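Local coordinates for GDSL-like Lipase/Acylhydrolase family protein (Neisseria meningitidis, PDB 4K7J) that probably removes O-acetyl groups from peptidoglycan as an esterase of the SGNH (GDSL-like) hydrolase family, at residues 125-139 / 185-199. Sequence-based numbering, arbitrary orientation.
Sequences ILAHTGSGGSMTLTA and LPLTIHTEMPWDIGF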
ATOM      1  N   ILE A 125      -1.718  10.942  -2.095  1.00 12.53           N
ATOM      2  CA  ILE A 125      -3.014  11.189  -2.721  1.00 12.24           C
ATOM      3  C   ILE A 125      -3.884  12.064  -1.830  1.00 16.67           C
ATOM      4  O   ILE A 125      -3.986  11.831  -0.623  1.00 14.72           O
ATOM      5  CB  ILE A 125      -3.748   9.860  -3.018  1.00 15.24           C
ATOM      6  CG1 ILE A 125      -2.905   8.999  -3.959  1.00 11.88           C
ATOM      7  CG2 ILE A 125      -5.155  10.108  -3.599  1.00 12.01           C
ATOM      8  CD1 ILE A 125      -3.511   7.676  -4.286  1.00 18.36           C
ATOM      9  N   LEU A 126      -4.493  13.085  -2.417  1.00 12.55           N
ATOM     10  CA  LEU A 126      -5.536  13.819  -1.712  1.00 17.35           C
ATOM     11  C   LEU A 126      -6.682  14.105  -2.669  1.00 17.70           C
ATOM     12  O   LEU A 126      -6.523  13.983  -3.890  1.00 14.88           O
ATOM     13  CB  LEU A 126      -4.988  15.114  -1.086  1.00 12.28           C
ATOM     14  CG  LEU A 126      -4.407  16.215  -1.985  1.00 16.97           C
ATOM     15  CD1 LEU A 126      -5.491  17.114  -2.581  1.00 17.18           C
ATOM     16  CD2 LEU A 126      -3.378  17.067  -1.237  1.00 12.99           C
ATOM     17  N   ALA A 127      -7.839  14.472  -2.128  1.00 12.81           N
ATOM     18  CA  ALA A 127      -8.946  14.908  -2.985  1.00 13.17           C
ATOM     19  C   ALA A 127      -9.500  16.249  -2.503  1.00 18.72           C
ATOM     20  O   ALA A 127      -9.704  16.435  -1.307  1.00 14.03           O
ATOM     21  CB  ALA A 127     -10.025  13.865  -3.030  1.00 11.21           C
ATOM     22  N   HIS A 128      -9.717  17.189  -3.421  1.00 13.15           N
ATOM     23  CA  HIS A 128     -10.352  18.459  -3.068  1.00 16.21           C
ATOM     24  C   HIS A 128     -11.864  18.232  -3.097  1.00 13.09           C
ATOM     25  O   HIS A 128     -12.399  17.827  -4.128  1.00 15.50           O
ATOM     26  CB  HIS A 128     -10.004  19.553  -4.092  1.00 15.79           C
ATOM     27  CG  HIS A 128      -8.537  19.791  -4.264  1.00 20.88           C
ATOM     28  ND1 HIS A 128      -7.718  20.187  -3.225  1.00 18.28           N
ATOM     29  CD2 HIS A 128      -7.745  19.726  -5.365  1.00 24.49           C
ATOM     30  CE1 HIS A 128      -6.485  20.340  -3.675  1.00 18.38           C
ATOM     31  NE2 HIS A 128      -6.474  20.072  -4.969  1.00 20.17           N
ATOM     32  N   THR A 129     -12.552  18.484  -1.990  1.00 14.46           N
ATOM     33  CA  THR A 129     -13.981  18.186  -1.915  1.00 12.23           C
ATOM     34  C   THR A 129     -14.823  19.315  -2.522  1.00 17.62           C
ATOM     35  O   THR A 129     -15.882  19.068  -3.099  1.00 17.06           O
ATOM     36  CB  THR A 129     -14.483  17.965  -0.454  1.00 17.53           C
ATOM     37  OG1 THR A 129     -14.428  19.205   0.278  1.00 15.54           O
ATOM     38  CG2 THR A 129     -13.673  16.894   0.265  1.00 15.64           C
ATOM     39  N   GLY A 130     -14.357  20.549  -2.371  1.00 15.51           N
ATOM     40  CA  GLY A 130     -15.106  21.708  -2.812  1.00 17.58           C
ATOM     41  C   GLY A 130     -16.213  21.994  -1.807  1.00 19.49           C
ATOM     42  O   GLY A 130     -16.458  21.197  -0.904  1.00 18.32           O
ATOM     43  N   SER A 131     -16.886  23.126  -1.955  1.00 16.72           N
ATOM     44  CA  SER A 131     -18.079  23.382  -1.152  1.00 19.59           C
ATOM     45  C   SER A 131     -19.220  22.597  -1.777  1.00 19.77           C
ATOM     46  O   SER A 131     -19.181  22.288  -2.963  1.00 17.83           O
ATOM     47  CB  SER A 131     -18.394  24.877  -1.122  1.00 16.35           C
ATOM     48  OG  SER A 131     -18.514  25.393  -2.438  1.00 14.93           O
ATOM     49  N   GLY A 132     -20.235  22.260  -0.993  1.00 19.95           N
ATOM     50  CA  GLY A 132     -21.322  21.448  -1.505  1.00 13.15           C
ATOM     51  C   GLY A 132     -20.801  20.113  -2.024  1.00 20.66           C
ATOM     52  O   GLY A 132     -21.381  19.529  -2.948  1.00 16.98           O
ATOM     53  N   GLY A 133     -19.707  19.634  -1.421  1.00 19.82           N
ATOM     54  CA  GLY A 133     -19.054  18.400  -1.836  1.00 14.22           C
ATOM     55  C   GLY A 133     -19.733  17.128  -1.378  1.00 16.68           C
ATOM     56  O   GLY A 133     -20.340  17.081  -0.304  1.00 18.86           O
ATOM     57  N   SER A 134     -19.630  16.077  -2.186  1.00 18.36           N
ATOM     58  CA  SER A 134     -20.289  14.819  -1.867  1.00 14.50           C
ATOM     59  C   SER A 134     -19.501  13.609  -2.386  1.00 18.85           C
ATOM     60  O   SER A 134     -18.988  13.630  -3.502  1.00 17.14           O
ATOM     61  CB  SER A 134     -21.702  14.809  -2.457  1.00 15.68           C
ATOM     62  OG  SER A 134     -22.367  13.596  -2.145  1.00 21.97           O
ATOM     63  N   MET A 135     -19.399  12.565  -1.571  1.00 18.14           N
ATOM     64  CA  MET A 135     -18.744  11.326  -1.986  1.00 17.80           C
ATOM     65  C   MET A 135     -19.421  10.141  -1.324  1.00 19.09           C
ATOM     66  O   MET A 135     -19.625  10.130  -0.110  1.00 20.89           O
ATOM     67  CB  MET A 135     -17.248  11.329  -1.641  1.00 14.31           C
ATOM     68  CG  MET A 135     -16.519  10.035  -2.027  1.00 17.57           C
ATOM     69  SD  MET A 135     -16.588   9.693  -3.809  1.00 17.73           S
ATOM     70  CE  MET A 135     -15.680  11.100  -4.461  1.00 16.06           C
ATOM     71  N   THR A 136     -19.780   9.148  -2.124  1.00 15.28           N
ATOM     72  CA  THR A 136     -20.334   7.917  -1.585  1.00 18.29           C
ATOM     73  C   THR A 136     -19.404   6.744  -1.912  1.00 25.64           C
ATOM     74  O   THR A 136     -19.014   6.544  -3.065  1.00 23.55           O
ATOM     75  CB  THR A 136     -21.757   7.650  -2.138  1.00 24.83           C
ATOM     76  OG1 THR A 136     -22.596   8.777  -1.855  1.00 25.18           O
ATOM     77  CG2 THR A 136     -22.362   6.415  -1.494  1.00 16.66           C
ATOM     78  N   LEU A 137     -19.040   5.976  -0.895  1.00 22.22           N
ATOM     79  CA  LEU A 137     -18.215   4.800  -1.113  1.00 19.39           C
ATOM     80  C   LEU A 137     -19.057   3.562  -0.896  1.00 23.85           C
ATOM     81  O   LEU A 137     -19.693   3.395   0.157  1.00 18.74           O
ATOM     82  CB  LEU A 137     -17.004   4.783  -0.180  1.00 21.08           C
ATOM     83  CG  LEU A 137     -16.012   5.939  -0.313  1.00 21.98           C
ATOM     84  CD1 LEU A 137     -16.365   7.046   0.652  1.00 25.25           C
ATOM     85  CD2 LEU A 137     -14.613   5.426  -0.030  1.00 24.84           C
ATOM     86  N   THR A 138     -19.066   2.706  -1.911  1.00 16.80           N
ATOM     87  CA  THR A 138     -19.851   1.481  -1.889  1.00 18.19           C
ATOM     88  C   THR A 138     -18.911   0.292  -1.999  1.00 20.40           C
ATOM     89  O   THR A 138     -18.080   0.228  -2.906  1.00 22.82           O
ATOM     90  CB  THR A 138     -20.861   1.452  -3.049  1.00 26.08           C
ATOM     91  OG1 THR A 138     -21.698   2.613  -2.978  1.00 26.13           O
ATOM     92  CG2 THR A 138     -21.725   0.193  -2.993  1.00 26.29           C
ATOM     93  N   ALA A 139     -19.030  -0.637  -1.057  1.00 24.22           N
ATOM     94  CA  ALA A 139     -18.184  -1.820  -1.037  1.00 29.96           C
ATOM     95  C   ALA A 139     -18.536  -2.735  -2.193  1.00 30.49           C
ATOM     96  O   ALA A 139     -19.708  -2.999  -2.437  1.00 33.19           O
ATOM     97  CB  ALA A 139     -18.339  -2.557   0.282  1.00 34.72           C
ATOM     98  N   LEU A 185     -21.513   0.896   5.505  1.00 26.43           N
ATOM     99  CA  LEU A 185     -21.416   1.054   4.061  1.00 28.29           C
ATOM    100  C   LEU A 185     -22.791   0.757   3.458  1.00 29.79           C
ATOM    101  O   LEU A 185     -23.486  -0.132   3.937  1.00 33.93           O
ATOM    102  CB  LEU A 185     -20.340   0.122   3.494  1.00 22.59           C
ATOM    103  CG  LEU A 185     -18.894   0.568   3.768  1.00 27.35           C
ATOM    104  CD1 LEU A 185     -17.924  -0.588   3.696  1.00 29.14           C
ATOM    105  CD2 LEU A 185     -18.482   1.633   2.768  1.00 29.90           C
ATOM    106  N   PRO A 186     -23.203   1.506   2.416  1.00 28.11           N
ATOM    107  CA  PRO A 186     -22.507   2.604   1.732  1.00 23.71           C
ATOM    108  C   PRO A 186     -22.262   3.807   2.630  1.00 25.18           C
ATOM    109  O   PRO A 186     -23.059   4.104   3.514  1.00 25.89           O
ATOM    110  CB  PRO A 186     -23.472   2.993   0.604  1.00 23.91           C
ATOM    111  CG  PRO A 186     -24.334   1.795   0.407  1.00 28.54           C
ATOM    112  CD  PRO A 186     -24.493   1.200   1.773  1.00 27.38           C
ATOM    113  N   LEU A 187     -21.146   4.482   2.392  1.00 20.62           N
ATOM    114  CA  LEU A 187     -20.684   5.554   3.244  1.00 26.00           C
ATOM    115  C   LEU A 187     -20.785   6.841   2.450  1.00 19.66           C
ATOM    116  O   LEU A 187     -20.174   6.951   1.397  1.00 21.11           O
ATOM    117  CB  LEU A 187     -19.216   5.309   3.600  1.00 21.10           C
ATOM    118  CG  LEU A 187     -18.518   6.253   4.565  1.00 25.40           C
ATOM    119  CD1 LEU A 187     -19.262   6.189   5.857  1.00 30.65           C
ATOM    120  CD2 LEU A 187     -17.074   5.817   4.783  1.00 30.18           C
ATOM    121  N   THR A 188     -21.542   7.809   2.953  1.00 22.06           N
ATOM    122  CA  THR A 188     -21.711   9.083   2.253  1.00 19.89           C
ATOM    123  C   THR A 188     -21.156  10.228   3.085  1.00 18.83           C
ATOM    124  O   THR A 188     -21.533  10.409   4.232  1.00 19.07           O
ATOM    125  CB  THR A 188     -23.183   9.338   1.900  1.00 23.40           C
ATOM    126  OG1 THR A 188     -23.617   8.332   0.981  1.00 20.88           O
ATOM    127  CG2 THR A 188     -23.359  10.707   1.248  1.00 18.42           C
ATOM    128  N   ILE A 189     -20.241  10.985   2.487  1.00 14.84           N
ATOM    129  CA  ILE A 189     -19.564  12.068   3.169  1.00 18.43           C
ATOM    130  C   ILE A 189     -19.875  13.380   2.463  1.00 22.94           C
ATOM    131  O   ILE A 189     -19.671  13.509   1.248  1.00 15.55           O
ATOM    132  CB  ILE A 189     -18.036  11.840   3.180  1.00 16.82           C
ATOM    133  CG1 ILE A 189     -17.720  10.483   3.816  1.00 20.21           C
ATOM    134  CG2 ILE A 189     -17.327  12.965   3.920  1.00 13.61           C
ATOM    135  CD1 ILE A 189     -16.301  10.017   3.575  1.00 22.22           C
ATOM    136  N   HIS A 190     -20.374  14.341   3.236  1.00 19.06           N
ATOM    137  CA  HIS A 190     -20.831  15.627   2.708  1.00 19.98           C
ATOM    138  C   HIS A 190     -19.975  16.740   3.285  1.00 15.88           C
ATOM    139  O   HIS A 190     -19.727  16.773   4.491  1.00 20.98           O
ATOM    140  CB  HIS A 190     -22.303  15.871   3.112  1.00 18.14           C
ATOM    141  CG  HIS A 190     -23.294  15.073   2.321  1.00 20.79           C
ATOM    142  ND1 HIS A 190     -24.585  14.844   2.754  1.00 21.81           N
ATOM    143  CD2 HIS A 190     -23.188  14.461   1.116  1.00 21.98           C
ATOM    144  CE1 HIS A 190     -25.230  14.126   1.851  1.00 22.19           C
ATOM    145  NE2 HIS A 190     -24.403  13.877   0.849  1.00 20.27           N
ATOM    146  N   THR A 191     -19.524  17.654   2.437  1.00 14.71           N
ATOM    147  CA  THR A 191     -18.720  18.782   2.911  1.00 16.59           C
ATOM    148  C   THR A 191     -19.351  20.102   2.503  1.00 21.14           C
ATOM    149  O   THR A 191     -19.360  20.462   1.324  1.00 18.50           O
ATOM    150  CB  THR A 191     -17.263  18.726   2.392  1.00 14.45           C
ATOM    151  OG1 THR A 191     -17.259  18.678   0.960  1.00 19.43           O
ATOM    152  CG2 THR A 191     -16.556  17.487   2.916  1.00 16.57           C
ATOM    153  N   GLU A 192     -19.886  20.821   3.484  1.00 20.56           N
ATOM    154  CA  GLU A 192     -20.479  22.121   3.212  1.00 19.15           C
ATOM    155  C   GLU A 192     -19.415  23.072   2.674  1.00 18.88           C
ATOM    156  O   GLU A 192     -19.613  23.693   1.643  1.00 20.27           O
ATOM    157  CB  GLU A 192     -21.157  22.686   4.463  1.00 16.61           C
ATOM    158  CG  GLU A 192     -21.429  24.194   4.418  1.00 18.91           C
ATOM    159  CD  GLU A 192     -22.547  24.594   3.460  1.00 22.17           C
ATOM    160  OE1 GLU A 192     -23.126  23.720   2.770  1.00 18.74           O
ATOM    161  OE2 GLU A 192     -22.845  25.805   3.400  1.00 20.91           O
ATOM    162  N   MET A 193     -18.294  23.171   3.382  1.00 18.26           N
ATOM    163  CA  MET A 193     -17.151  23.966   2.948  1.00 23.05           C
ATOM    164  C   MET A 193     -15.983  23.053   2.519  1.00 19.86           C
ATOM    165  O   MET A 193     -15.998  21.856   2.809  1.00 19.24           O
ATOM    166  CB  MET A 193     -16.741  24.946   4.055  1.00 21.70           C
ATOM    167  CG  MET A 193     -17.653  26.190   4.163  1.00 23.89           C
ATOM    168  SD  MET A 193     -17.603  27.312   2.737  1.00 41.42           S
ATOM    169  CE  MET A 193     -19.106  26.853   1.893  1.00 25.11           C
ATOM    170  N   PRO A 194     -14.978  23.611   1.816  1.00 20.05           N
ATOM    171  CA  PRO A 194     -13.933  22.747   1.247  1.00 19.74           C
ATOM    172  C   PRO A 194     -12.992  22.105   2.259  1.00 16.33           C
ATOM    173  O   PRO A 194     -12.562  22.755   3.215  1.00 15.24           O
ATOM    174  CB  PRO A 194     -13.123  23.707   0.365  1.00 16.89           C
ATOM    175  CG  PRO A 194     -14.089  24.826   0.041  1.00 20.46           C
ATOM    176  CD  PRO A 194     -14.880  24.993   1.300  1.00 20.47           C
ATOM    177  N   TRP A 195     -12.649  20.846   1.992  1.00 16.29           N
ATOM    178  CA  TRP A 195     -11.612  20.124   2.712  1.00 18.00           C
ATOM    179  C   TRP A 195     -10.674  19.467   1.703  1.00 16.70           C
ATOM    180  O   TRP A 195     -11.055  19.237   0.554  1.00 12.36           O
ATOM    181  CB  TRP A 195     -12.223  18.954   3.473  1.00 13.94           C
ATOM    182  CG  TRP A 195     -13.083  19.248   4.645  1.00 20.05           C
ATOM    183  CD1 TRP A 195     -14.347  19.772   4.636  1.00 14.09           C
ATOM    184  CD2 TRP A 195     -12.780  18.949   6.009  1.00 16.52           C
ATOM    185  NE1 TRP A 195     -14.830  19.854   5.923  1.00 18.84           N
ATOM    186  CE2 TRP A 195     -13.891  19.342   6.782  1.00 20.65           C
ATOM    187  CE3 TRP A 195     -11.669  18.390   6.657  1.00 14.32           C
ATOM    188  CZ2 TRP A 195     -13.921  19.200   8.174  1.00 15.59           C
ATOM    189  CZ3 TRP A 195     -11.697  18.255   8.033  1.00 12.36           C
ATOM    190  CH2 TRP A 195     -12.820  18.652   8.776  1.00 17.15           C
ATOM    191  N   ASP A 196      -9.481  19.087   2.159  1.00 14.69           N
ATOM    192  CA  ASP A 196      -8.706  18.060   1.459  1.00 12.58           C
ATOM    193  C   ASP A 196      -8.814  16.765   2.237  1.00 12.06           C
ATOM    194  O   ASP A 196      -8.718  16.770   3.460  1.00 13.57           O
ATOM    195  CB  ASP A 196      -7.237  18.469   1.307  1.00 17.85           C
ATOM    196  CG  ASP A 196      -7.045  19.580   0.284  1.00 19.86           C
ATOM    197  OD1 ASP A 196      -7.987  19.844  -0.495  1.00 19.93           O
ATOM    198  OD2 ASP A 196      -5.955  20.181   0.259  1.00 26.68           O
ATOM    199  N   ILE A 197      -9.022  15.662   1.536  1.00 12.80           N
ATOM    200  CA  ILE A 197      -9.189  14.350   2.183  1.00 12.85           C
ATOM    201  C   ILE A 197      -8.124  13.385   1.644  1.00 16.97           C
ATOM    202  O   ILE A 197      -7.845  13.370   0.442  1.00 13.43           O
ATOM    203  CB  ILE A 197     -10.595  13.748   1.890  1.00 12.51           C
ATOM    204  CG1 ILE A 197     -11.715  14.721   2.272  1.00 13.17           C
ATOM    205  CG2 ILE A 197     -10.783  12.406   2.595  1.00 11.98           C
ATOM    206  CD1 ILE A 197     -11.845  14.997   3.769  1.00 11.39           C
ATOM    207  N   GLY A 198      -7.528  12.600   2.533  1.00 11.30           N
ATOM    208  CA  GLY A 198      -6.530  11.614   2.159  1.00 11.38           C
ATOM    209  C   GLY A 198      -7.190  10.254   2.159  1.00 13.99           C
ATOM    210  O   GLY A 198      -8.358  10.141   1.815  1.00 12.12           O
ATOM    211  N   PHE A 199      -6.455   9.217   2.537  1.00 12.15           N
ATOM    212  CA  PHE A 199      -7.038   7.887   2.549  1.00 11.83           C
ATOM    213  C   PHE A 199      -8.057   7.817   3.671  1.00 11.57           C
ATOM    214  O   PHE A 199      -7.957   8.542   4.664  1.00 12.35           O
ATOM    215  CB  PHE A 199      -5.970   6.816   2.731  1.00 11.10           C
ATOM    216  CG  PHE A 199      -5.241   6.455   1.460  1.00 17.37           C
ATOM    217  CD1 PHE A 199      -4.311   7.319   0.907  1.00 12.38           C
ATOM    218  CD2 PHE A 199      -5.488   5.246   0.826  1.00 14.91           C
ATOM    219  CE1 PHE A 199      -3.646   6.996  -0.265  1.00 14.49           C
ATOM    220  CE2 PHE A 199      -4.812   4.903  -0.342  1.00 17.12           C
ATOM    221  CZ  PHE A 199      -3.889   5.782  -0.885  1.00 14.19           C
TER
HETATM  222  O   HOH W   1     -11.818  21.322  -1.739  1.00 19.45           O
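Thr129 and Thr191 meet through their hydroxyls, OG1 to OG1 at 3.0 Å, where both segments turn a corner together, at 129-132 and 192-194. Thr129 OG1 sits between its own backbone N and carbonyl carbon (chi1 68°), a placing that lets it accept the N-H of Trp195, while its CG2 rests on Ile197 CG1 at 3.5 Å. The backbone N of Thr129 donates to Trp195 O, and a water bridges Gly130 N to that same carbonyl. Beside these bonds Gly132 and Gly133 both face Thr191, forming a G1 beta bulge.

Past the bulge, strand 133-139 runs antiparallel to 187-191. On the face carrying Ser134, Thr136, Thr188 and His190, Thr136 OG1 and Thr188 OG1 pair at 3.0 Å, and Ser134 OG lies at the ring edge of His190; on the buried face with Met135 and Leu187, Leu137 CD1 touches Ile189 CD1 at 4.2 Å. In the other pair, His128 ND1 donates to Asp196 OD1 (2.8 Å), reaching it from above the carboxylate plane, with Leu126 CD1 over one face of the imidazole. The Trp195 indole leads away from 125-139, and its NE1 hydrogen-bonds to Thr161 O.

Both segments thus pass from one five-stranded antiparallel sheet to the other, with Met135, Ile189 and Ile197 turned inward, an arrangement characteristic of a beta-sandwich, consistent with the galactose-binding-domain-like clan of this N-terminal family.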